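PDB 7AJ0: arylsulfatase from Pseudoalteromonas sp. MB47, which probably hydrolyses sulfate esters of the marine polysaccharide fucoidan, working as a calcium-containing sulfatase that assembles into a hexamer. Local coordinates for residues S95-P100 against G351-P356; V370-M375 against A431-D436; L374-D379 against Q419-W424. All coordinates share one frame; numbering follows the deposited sequence.

Interaction 1. Residues S95-P100 against G351-P356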
loop_
_atom_site.group_PDB
_atom_site.type_symbol
_atom_site.label_atom_id
_atom_site.label_comp_id
_atom_site.label_asym_id
_atom_site.label_seq_id
_atom_site.Cartn_x
_atom_site.Cartn_y
_atom_site.Cartn_z
ATOM N N SER A 95 -7.755 30.998 -6.535
ATOM C CA SER A 95 -8.779 30.104 -5.993
ATOM C C SER A 95 -10.015 30.112 -6.885
ATOM O O SER A 95 -11.147 30.322 -6.442
ATOM C CB SER A 95 -9.134 30.482 -4.557
ATOM O OG SER A 95 -8.149 30.006 -3.656
ATOM N N MET A 96 -9.795 29.884 -8.175
ATOM C CA MET A 96 -10.866 29.733 -9.151
ATOM C C MET A 96 -11.194 28.254 -9.291
ATOM O O MET A 96 -10.295 27.408 -9.314
ATOM C CB MET A 96 -10.436 30.323 -10.493
ATOM C CG MET A 96 -11.417 30.133 -11.632
ATOM S SD MET A 96 -12.943 31.055 -11.452
ATOM C CE MET A 96 -13.461 31.099 -13.162
ATOM N N TYR A 97 -12.487 27.941 -9.383
ATOM C CA TYR A 97 -12.943 26.563 -9.301
ATOM C C TYR A 97 -13.851 26.200 -10.462
ATOM O O TYR A 97 -14.640 27.023 -10.936
ATOM C CB TYR A 97 -13.682 26.307 -7.971
ATOM C CG TYR A 97 -12.732 26.098 -6.823
ATOM C CD1 TYR A 97 -12.167 24.853 -6.590
ATOM C CD2 TYR A 97 -12.379 27.144 -5.988
ATOM C CE1 TYR A 97 -11.282 24.655 -5.552
ATOM C CE2 TYR A 97 -11.499 26.956 -4.946
ATOM C CZ TYR A 97 -10.952 25.708 -4.732
ATOM O OH TYR A 97 -10.071 25.513 -3.697
ATOM N N SER A 98 -13.724 24.946 -10.907
ATOM C CA SER A 98 -14.541 24.399 -11.980
ATOM C C SER A 98 -15.221 23.126 -11.499
ATOM O O SER A 98 -15.139 22.787 -10.313
ATOM C CB SER A 98 -13.680 24.109 -13.206
ATOM O OG SER A 98 -12.763 23.060 -12.936
ATOM N N GLN A 99 -15.873 22.409 -12.395
ATOM C CA GLN A 99 -16.348 21.057 -12.121
ATOM C C GLN A 99 -15.260 20.056 -12.475
ATOM O O GLN A 99 -14.267 20.393 -13.121
ATOM C CB GLN A 99 -17.627 20.789 -12.900
ATOM C CG GLN A 99 -18.703 21.836 -12.672
ATOM C CD GLN A 99 -19.103 21.951 -11.215
ATOM O OE1 GLN A 99 -19.579 20.988 -10.610
ATOM N NE2 GLN A 99 -18.902 23.129 -10.638
ATOM N N PRO A 100 -15.402 18.797 -12.052
ATOM C CA PRO A 100 -14.315 17.831 -12.270
ATOM C C PRO A 100 -14.193 17.295 -13.691
ATOM O O PRO A 100 -13.171 16.668 -13.996
ATOM C CB PRO A 100 -14.656 16.689 -11.292
ATOM C CG PRO A 100 -15.648 17.265 -10.337
ATOM C CD PRO A 100 -16.425 18.268 -11.134
ATOM N N GLY A 351 -6.640 19.168 -7.500
ATOM C CA GLY A 351 -6.096 19.039 -8.839
ATOM C C GLY A 351 -7.156 19.004 -9.921
ATOM O O GLY A 351 -6.895 19.389 -11.064
ATOM N N GLY A 352 -8.359 18.555 -9.584
ATOM C CA GLY A 352 -9.404 18.419 -10.575
ATOM C C GLY A 352 -10.256 19.655 -10.775
ATOM O O GLY A 352 -10.795 19.864 -11.868
ATOM N N VAL A 353 -10.376 20.489 -9.740
ATOM C CA VAL A 353 -11.350 21.572 -9.749
ATOM C C VAL A 353 -10.707 22.943 -9.585
ATOM O O VAL A 353 -11.273 23.952 -10.018
ATOM C CB VAL A 353 -12.411 21.344 -8.650
ATOM C CG1 VAL A 353 -13.270 20.134 -8.983
ATOM C CG2 VAL A 353 -11.742 21.171 -7.293
ATOM N N ARG A 354 -9.531 23.002 -8.965
ATOM C CA ARG A 354 -8.832 24.276 -8.794
ATOM C C ARG A 354 -8.061 24.582 -10.074
ATOM O O ARG A 354 -7.065 23.918 -10.383
ATOM C CB ARG A 354 -7.906 24.233 -7.585
ATOM C CG ARG A 354 -7.512 25.615 -7.087
ATOM C CD ARG A 354 -6.653 25.536 -5.841
ATOM N NE ARG A 354 -6.209 26.855 -5.399
ATOM C CZ ARG A 354 -5.491 27.072 -4.302
ATOM N NH1 ARG A 354 -5.134 26.055 -3.530
ATOM N NH2 ARG A 354 -5.131 28.304 -3.977
ATOM N N ILE A 355 -8.506 25.600 -10.804
ATOM C CA ILE A 355 -8.096 25.800 -12.193
ATOM C C ILE A 355 -7.567 27.218 -12.357
ATOM O O ILE A 355 -7.849 28.106 -11.537
ATOM C CB ILE A 355 -9.269 25.552 -13.170
ATOM C CG1 ILE A 355 -10.509 26.304 -12.679
ATOM C CG2 ILE A 355 -9.561 24.071 -13.286
ATOM C CD1 ILE A 355 -11.226 27.073 -13.749
ATOM N N PRO A 356 -6.815 27.470 -13.428
ATOM C CA PRO A 356 -6.336 28.832 -13.686
ATOM C C PRO A 356 -7.492 29.770 -13.984
ATOM O O PRO A 356 -8.502 29.381 -14.575
ATOM C CB PRO A 356 -5.425 28.676 -14.913
ATOM C CG PRO A 356 -5.204 27.204 -15.075
ATOM C CD PRO A 356 -6.401 26.527 -14.483
HETATM O O HOH W 1 -7.387 29.509 -9.434
#
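Gly352 O lies near Pro100 CA where the short helix 350-353 gives way to strand 354-360. This strand runs antiparallel to strand 91-97 in the large mixed sheet of the sulfatase, a fold related to alkaline phosphatase. Val353 O takes a bond from Ser98 N (2.8 Å), on a lone pair and in the carbonyl plane. Tyr97 CA also approaches Val353 O, at 3.2 Å. The Val353 methyls diverge. CG1 lies beside the Pro100 ring, while CG2 meets the edge of the Tyr97 ring, 3.8 Å from CD1. Arg354 is the non-hydrogen-bonded partner of Tyr97. With CG anti to the backbone N (chi1 -161°), its extended chain passes the Tyr97 ring obliquely, and NH2 bonds Thr94 O and Ala75 O of a second subunit. Tyr97 OH bonds Glu350 and Arg433. With an alanine in place of Tyr97, Glu350 and Arg433 would probably lose their shared hydroxyl, and Val353 CG2 the ring edge it packs on. Ile355 N donates an almost straight bond to Met96 O (2.9 Å, 171°). Ile355 CD1 packs on Met96 CG, and Ile355 CG2 sits 3.4 Å from Ser98 OG. Water 1 also joins the backbones: it accepts from Met96 N at 2.7 Å and donates to Ile355 O at 2.6 Å.

Interaction 2. Residues V370-M375 against A431-D436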
loop_
_atom_site.group_PDB
_atom_site.type_symbol
_atom_site.label_atom_id
_atom_site.label_comp_id
_atom_site.label_asym_id
_atom_site.label_seq_id
_atom_site.Cartn_x
_atom_site.Cartn_y
_atom_site.Cartn_z
ATOM N N VAL A 370 -3.003 39.761 -7.546
ATOM C CA VAL A 370 -3.141 38.337 -7.267
ATOM C C VAL A 370 -4.116 38.215 -6.104
ATOM O O VAL A 370 -3.849 38.725 -5.008
ATOM C CB VAL A 370 -1.797 37.673 -6.941
ATOM C CG1 VAL A 370 -1.946 36.160 -6.951
ATOM C CG2 VAL A 370 -0.734 38.111 -7.932
ATOM N N ASN A 371 -5.248 37.559 -6.347
ATOM C CA ASN A 371 -6.352 37.511 -5.397
ATOM C C ASN A 371 -6.778 36.067 -5.195
ATOM O O ASN A 371 -7.066 35.361 -6.166
ATOM C CB ASN A 371 -7.531 38.351 -5.897
ATOM C CG ASN A 371 -8.505 38.705 -4.794
ATOM O OD1 ASN A 371 -8.755 37.907 -3.891
ATOM N ND2 ASN A 371 -9.058 39.909 -4.859
ATOM N N ASN A 372 -6.826 35.636 -3.934
ATOM C CA ASN A 372 -7.171 34.266 -3.585
ATOM C C ASN A 372 -8.644 34.108 -3.219
ATOM O O ASN A 372 -9.024 33.089 -2.632
ATOM C CB ASN A 372 -6.284 33.789 -2.432
ATOM C CG ASN A 372 -6.200 32.276 -2.342
ATOM O OD1 ASN A 372 -6.309 31.575 -3.348
ATOM N ND2 ASN A 372 -6.000 31.765 -1.132
ATOM N N GLY A 373 -9.479 35.088 -3.559
ATOM C CA GLY A 373 -10.890 34.995 -3.237
ATOM C C GLY A 373 -11.596 33.925 -4.049
ATOM O O GLY A 373 -11.263 33.661 -5.204
ATOM N N LEU A 374 -12.596 33.304 -3.430
ATOM C CA LEU A 374 -13.274 32.179 -4.056
ATOM C C LEU A 374 -14.079 32.638 -5.266
ATOM O O LEU A 374 -14.788 33.643 -5.221
ATOM C CB LEU A 374 -14.200 31.491 -3.055
ATOM C CG LEU A 374 -13.550 30.847 -1.830
ATOM C CD1 LEU A 374 -14.606 30.088 -1.025
ATOM C CD2 LEU A 374 -12.409 29.930 -2.226
ATOM N N MET A 375 -13.965 31.884 -6.360
ATOM C CA MET A 375 -14.733 32.164 -7.565
ATOM C C MET A 375 -14.994 30.857 -8.298
ATOM O O MET A 375 -14.216 29.905 -8.199
ATOM C CB MET A 375 -14.012 33.159 -8.479
ATOM C CG MET A 375 -14.818 33.538 -9.709
ATOM S SD MET A 375 -14.450 35.188 -10.324
ATOM C CE MET A 375 -15.391 35.192 -11.852
ATOM N N ALA A 431 -17.642 17.340 -1.628
ATOM C CA ALA A 431 -16.841 18.252 -0.828
ATOM C C ALA A 431 -17.325 19.677 -1.017
ATOM O O ALA A 431 -18.076 19.984 -1.945
ATOM C CB ALA A 431 -15.353 18.146 -1.193
ATOM N N LEU A 432 -16.886 20.543 -0.106
ATOM C CA LEU A 432 -17.081 21.980 -0.220
ATOM C C LEU A 432 -15.817 22.670 0.270
ATOM O O LEU A 432 -14.998 22.078 0.978
ATOM C CB LEU A 432 -18.300 22.458 0.576
ATOM C CG LEU A 432 -18.284 22.278 2.094
ATOM C CD1 LEU A 432 -17.555 23.409 2.803
ATOM C CD2 LEU A 432 -19.713 22.150 2.617
ATOM N N ARG A 433 -15.660 23.931 -0.126
ATOM C CA ARG A 433 -14.602 24.779 0.399
ATOM C C ARG A 433 -15.222 26.016 1.032
ATOM O O ARG A 433 -16.105 26.649 0.445
ATOM C CB ARG A 433 -13.599 25.213 -0.670
ATOM C CG ARG A 433 -12.551 26.160 -0.091
ATOM C CD ARG A 433 -11.454 26.527 -1.064
ATOM N NE ARG A 433 -10.635 27.606 -0.516
ATOM C CZ ARG A 433 -9.561 28.114 -1.109
ATOM N NH1 ARG A 433 -9.161 27.638 -2.277
ATOM N NH2 ARG A 433 -8.888 29.098 -0.530
ATOM N N TRP A 434 -14.730 26.368 2.216
ATOM C CA TRP A 434 -15.205 27.528 2.963
ATOM C C TRP A 434 -13.987 28.183 3.594
ATOM O O TRP A 434 -13.228 27.523 4.311
ATOM C CB TRP A 434 -16.231 27.113 4.013
ATOM C CG TRP A 434 -16.546 28.176 5.003
ATOM C CD1 TRP A 434 -16.892 29.467 4.738
ATOM C CD2 TRP A 434 -16.559 28.040 6.426
ATOM N NE1 TRP A 434 -17.109 30.146 5.909
ATOM C CE2 TRP A 434 -16.913 29.293 6.962
ATOM C CE3 TRP A 434 -16.303 26.980 7.301
ATOM C CZ2 TRP A 434 -17.018 29.516 8.331
ATOM C CZ3 TRP A 434 -16.406 27.204 8.660
ATOM C CH2 TRP A 434 -16.762 28.462 9.162
ATOM N N LEU A 435 -13.798 29.471 3.322
ATOM C CA LEU A 435 -12.585 30.188 3.723
ATOM C C LEU A 435 -11.434 29.469 3.022
ATOM O O LEU A 435 -11.478 29.305 1.792
ATOM C CB LEU A 435 -12.496 30.259 5.239
ATOM C CG LEU A 435 -13.678 30.918 5.953
ATOM C CD1 LEU A 435 -13.645 30.633 7.452
ATOM C CD2 LEU A 435 -13.690 32.418 5.692
ATOM N N ASP A 436 -10.413 29.012 3.740
ATOM C CA ASP A 436 -9.310 28.261 3.156
ATOM C C ASP A 436 -9.322 26.807 3.614
ATOM O O ASP A 436 -8.277 26.157 3.671
ATOM C CB ASP A 436 -7.984 28.938 3.499
ATOM C CG ASP A 436 -7.928 30.383 3.023
ATOM O OD1 ASP A 436 -8.438 30.672 1.918
ATOM O OD2 ASP A 436 -7.379 31.234 3.754
HETATM O O HOH W 2 -5.879 28.898 -0.213
#
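A leucine methyl covers a guanidinium face here: Leu374 CD2 sits over the Arg433 group, 3.4 Å from NE and 3.6 Å from CZ. It is offset toward the rim of the flat group. No direct hydrogen bond joins the two segments. CG of Leu374 stands beside its backbone N (chi1 -63°), and this turns the branched end onto Arg433. The other methyl, CD1, lies near Arg433 O.

The edge of the guanidinium is held by polar groups. NE donates to Leu435 O at 3.0 Å, close to the guanidinium plane. NH2 forms a salt bridge with Asp436 OD1 at 2.9 Å and meets that oxygen on its anti side; the other oxygen, OD2, accepts from Asn471 ND2. NH1 of Arg433 bonds Tyr97 OH. Together these bonds fix the rotation of the flat group, so the methyl meets a well-defined face.

Leu435 and Asp436 form the tight connection of a beta hairpin between strands 428-434 and 437-440, part of the four-stranded antiparallel sheet. Arg433 thus reaches back over its own hairpin turn. Facing it, segment 370-375 leaves its strand through an Asx turn, in which Gly373 N bonds Asn371 OD1 at 2.9 Å.

Asn372 ND2 approaches the guanidinium at its edge, 4.0 Å from Arg433 NH2, with the amide plane turned 62° from it. Water 2 accepts from Asn372 ND2 at 3.0 Å and, more weakly, from Arg433 NH2. The amide oxygen of Asn372 takes bonds from Thr94 OG1 and Ser95 OG, the latter at a doubtful, too-short distance.

Interaction 3. Residues L374-D379 against Q419-W424; sequences LMDLTD and QVVYMW
Tyr422 N donates a 2.9 Å hydrogen bond to water 3, which donates in turn to Asp376 OD2 at 3.0 Å. The water is therefore the polar bridge between the two segments, since no direct hydrogen bond crosses. Asp376 is the N-cap of helix 377-387 and forms a capping box with Asp379. Asp376 OD1 accepts from Thr378 N at 3.0 Å, a nearly straight bond of 166°. In return Asp379 OD2 takes Asp376 N at 2.9 Å, from above the carboxylate plane. The two carboxylates thus hold the first turn, and the nearby helix start would probably stabilise their negative charge. Asp379 OD1 also pairs with Arg418, which bonds Val420 O, a second tie from the cap to the neighbouring strand.

The strand is 420-425, at an edge of the four-stranded antiparallel sheet within this chain. The piece 419-421, at its start, runs at 48° to the piece 374-376, and little surface is buried between the segments. Val421 faces the cap and divides its methyls. With CG1 anti to the backbone N (chi1 175°), CG1 lies beside the carboxylate of Asp376 and CG2 turns to Leu374. The side of Val421 also packs on Tyr97. Leu374 CD1 rests 4.2 Å from Val421 CG2 and 3.7 Å from Gln419 O.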
loop_
_atom_site.group_PDB
_atom_site.type_symbol
_atom_site.label_atom_id
_atom_site.label_comp_id
_atom_site.label_asym_id
_atom_site.label_seq_id
_atom_site.Cartn_x
_atom_site.Cartn_y
_atom_site.Cartn_z
ATOM N N LEU A 374 -12.596 33.304 -3.430
ATOM C CA LEU A 374 -13.274 32.179 -4.056
ATOM C C LEU A 374 -14.079 32.638 -5.266
ATOM O O LEU A 374 -14.788 33.643 -5.221
ATOM C CB LEU A 374 -14.200 31.491 -3.055
ATOM C CG LEU A 374 -13.550 30.847 -1.830
ATOM C CD1 LEU A 374 -14.606 30.088 -1.025
ATOM C CD2 LEU A 374 -12.409 29.930 -2.226
ATOM N N MET A 375 -13.965 31.884 -6.360
ATOM C CA MET A 375 -14.733 32.164 -7.565
ATOM C C MET A 375 -14.994 30.857 -8.298
ATOM O O MET A 375 -14.216 29.905 -8.199
ATOM C CB MET A 375 -14.012 33.159 -8.479
ATOM C CG MET A 375 -14.818 33.538 -9.709
ATOM S SD MET A 375 -14.450 35.188 -10.324
ATOM C CE MET A 375 -15.391 35.192 -11.852
ATOM N N ASP A 376 -16.098 30.829 -9.041
ATOM C CA ASP A 376 -16.623 29.629 -9.678
ATOM C C ASP A 376 -16.839 29.907 -11.159
ATOM O O ASP A 376 -16.912 31.060 -11.588
ATOM C CB ASP A 376 -17.944 29.203 -9.005
ATOM C CG ASP A 376 -18.337 27.769 -9.312
ATOM O OD1 ASP A 376 -18.530 27.432 -10.500
ATOM O OD2 ASP A 376 -18.460 26.975 -8.354
ATOM N N LEU A 377 -16.937 28.834 -11.950
ATOM C CA LEU A 377 -17.301 29.003 -13.354
ATOM C C LEU A 377 -18.711 29.567 -13.499
ATOM O O LEU A 377 -18.981 30.330 -14.435
ATOM C CB LEU A 377 -17.200 27.676 -14.104
ATOM C CG LEU A 377 -15.816 27.219 -14.564
ATOM C CD1 LEU A 377 -15.930 25.867 -15.262
ATOM C CD2 LEU A 377 -15.159 28.239 -15.476
ATOM N N THR A 378 -19.625 29.200 -12.599
ATOM C CA THR A 378 -20.957 29.786 -12.638
ATOM C C THR A 378 -20.927 31.282 -12.346
ATOM O O THR A 378 -21.867 31.993 -12.715
ATOM C CB THR A 378 -21.884 29.092 -11.640
ATOM O OG1 THR A 378 -21.339 29.202 -10.319
ATOM C CG2 THR A 378 -22.058 27.624 -11.997
ATOM N N ASP A 379 -19.869 31.772 -11.692
ATOM C CA ASP A 379 -19.765 33.201 -11.422
ATOM C C ASP A 379 -19.455 33.989 -12.689
ATOM O O ASP A 379 -19.835 35.160 -12.797
ATOM C CB ASP A 379 -18.696 33.459 -10.360
ATOM C CG ASP A 379 -19.049 32.850 -9.014
ATOM O OD1 ASP A 379 -20.231 32.502 -8.809
ATOM O OD2 ASP A 379 -18.146 32.727 -8.158
ATOM N N GLN A 419 -19.082 32.775 -0.720
ATOM C CA GLN A 419 -18.685 32.287 0.590
ATOM C C GLN A 419 -18.257 30.829 0.569
ATOM O O GLN A 419 -17.401 30.432 1.368
ATOM C CB GLN A 419 -19.843 32.465 1.576
ATOM C CG GLN A 419 -19.454 32.313 3.028
ATOM C CD GLN A 419 -20.591 32.662 3.970
ATOM O OE1 GLN A 419 -20.383 33.319 4.990
ATOM N NE2 GLN A 419 -21.799 32.221 3.633
ATOM N N VAL A 420 -18.827 30.021 -0.323
ATOM C CA VAL A 420 -18.574 28.588 -0.344
ATOM C C VAL A 420 -18.572 28.098 -1.785
ATOM O O VAL A 420 -19.311 28.603 -2.636
ATOM C CB VAL A 420 -19.627 27.807 0.481
ATOM C CG1 VAL A 420 -19.348 26.314 0.420
ATOM C CG2 VAL A 420 -19.658 28.291 1.924
ATOM N N VAL A 421 -17.726 27.108 -2.054
ATOM C CA VAL A 421 -17.729 26.376 -3.313
ATOM C C VAL A 421 -18.202 24.962 -3.011
ATOM O O VAL A 421 -17.665 24.302 -2.113
ATOM C CB VAL A 421 -16.340 26.360 -3.973
ATOM C CG1 VAL A 421 -16.351 25.480 -5.215
ATOM C CG2 VAL A 421 -15.910 27.773 -4.327
ATOM N N TYR A 422 -19.214 24.507 -3.743
ATOM C CA TYR A 422 -19.765 23.170 -3.574
ATOM C C TYR A 422 -19.300 22.287 -4.722
ATOM O O TYR A 422 -19.418 22.663 -5.893
ATOM C CB TYR A 422 -21.290 23.214 -3.514
ATOM C CG TYR A 422 -21.799 24.012 -2.341
ATOM C CD1 TYR A 422 -21.868 23.450 -1.075
ATOM C CD2 TYR A 422 -22.196 25.332 -2.496
ATOM C CE1 TYR A 422 -22.321 24.178 0.002
ATOM C CE2 TYR A 422 -22.656 26.066 -1.427
ATOM C CZ TYR A 422 -22.716 25.486 -0.179
ATOM O OH TYR A 422 -23.172 26.214 0.894
ATOM N N MET A 423 -18.783 21.114 -4.382
ATOM C CA MET A 423 -18.132 20.224 -5.331
ATOM C C MET A 423 -18.951 18.954 -5.476
ATOM O O MET A 423 -19.321 18.330 -4.476
ATOM C CB MET A 423 -16.710 19.924 -4.860
ATOM C CG MET A 423 -16.067 21.145 -4.211
ATOM S SD MET A 423 -14.287 21.238 -4.369
ATOM C CE MET A 423 -14.005 22.876 -3.711
ATOM N N TRP A 424 -19.249 18.592 -6.722
ATOM C CA TRP A 424 -20.060 17.430 -7.035
ATOM C C TRP A 424 -19.344 16.552 -8.048
ATOM O O TRP A 424 -18.669 17.053 -8.953
ATOM C CB TRP A 424 -21.422 17.829 -7.614
ATOM C CG TRP A 424 -22.357 18.448 -6.637
ATOM C CD1 TRP A 424 -22.287 19.709 -6.128
ATOM C CD2 TRP A 424 -23.519 17.844 -6.059
ATOM N NE1 TRP A 424 -23.332 19.929 -5.263
ATOM C CE2 TRP A 424 -24.101 18.796 -5.202
ATOM C CE3 TRP A 424 -24.122 16.587 -6.179
ATOM C CZ2 TRP A 424 -25.254 18.534 -4.465
ATOM C CZ3 TRP A 424 -25.268 16.328 -5.448
ATOM C CH2 TRP A 424 -25.824 17.298 -4.605
HETATM O O HOH W 3 -20.128 26.073 -6.004
#

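Overall arrangement
From the N terminus, strand 91-97 is the first of these elements. Interaction 1 closes a loop of 250 residues when strand 354-360 returns beside it, and it closes before the others open. The chain then passes through 370-379, where interactions 2 and 3 start from overlapping segments that share Leu374 and Met375. Interaction 3 closes first, at 419-424. Interaction 2 closes around it, at 431-436, so 3 is essentially nested in 2. Strands 369-371 and 375-376 pair with 91-97, which brings all three contacts to the large mixed sheet. Strands 420-425 and 428-434 are neighbours in the small antiparallel sheet. Interactions 2 and 3 therefore tie that sheet to the large one.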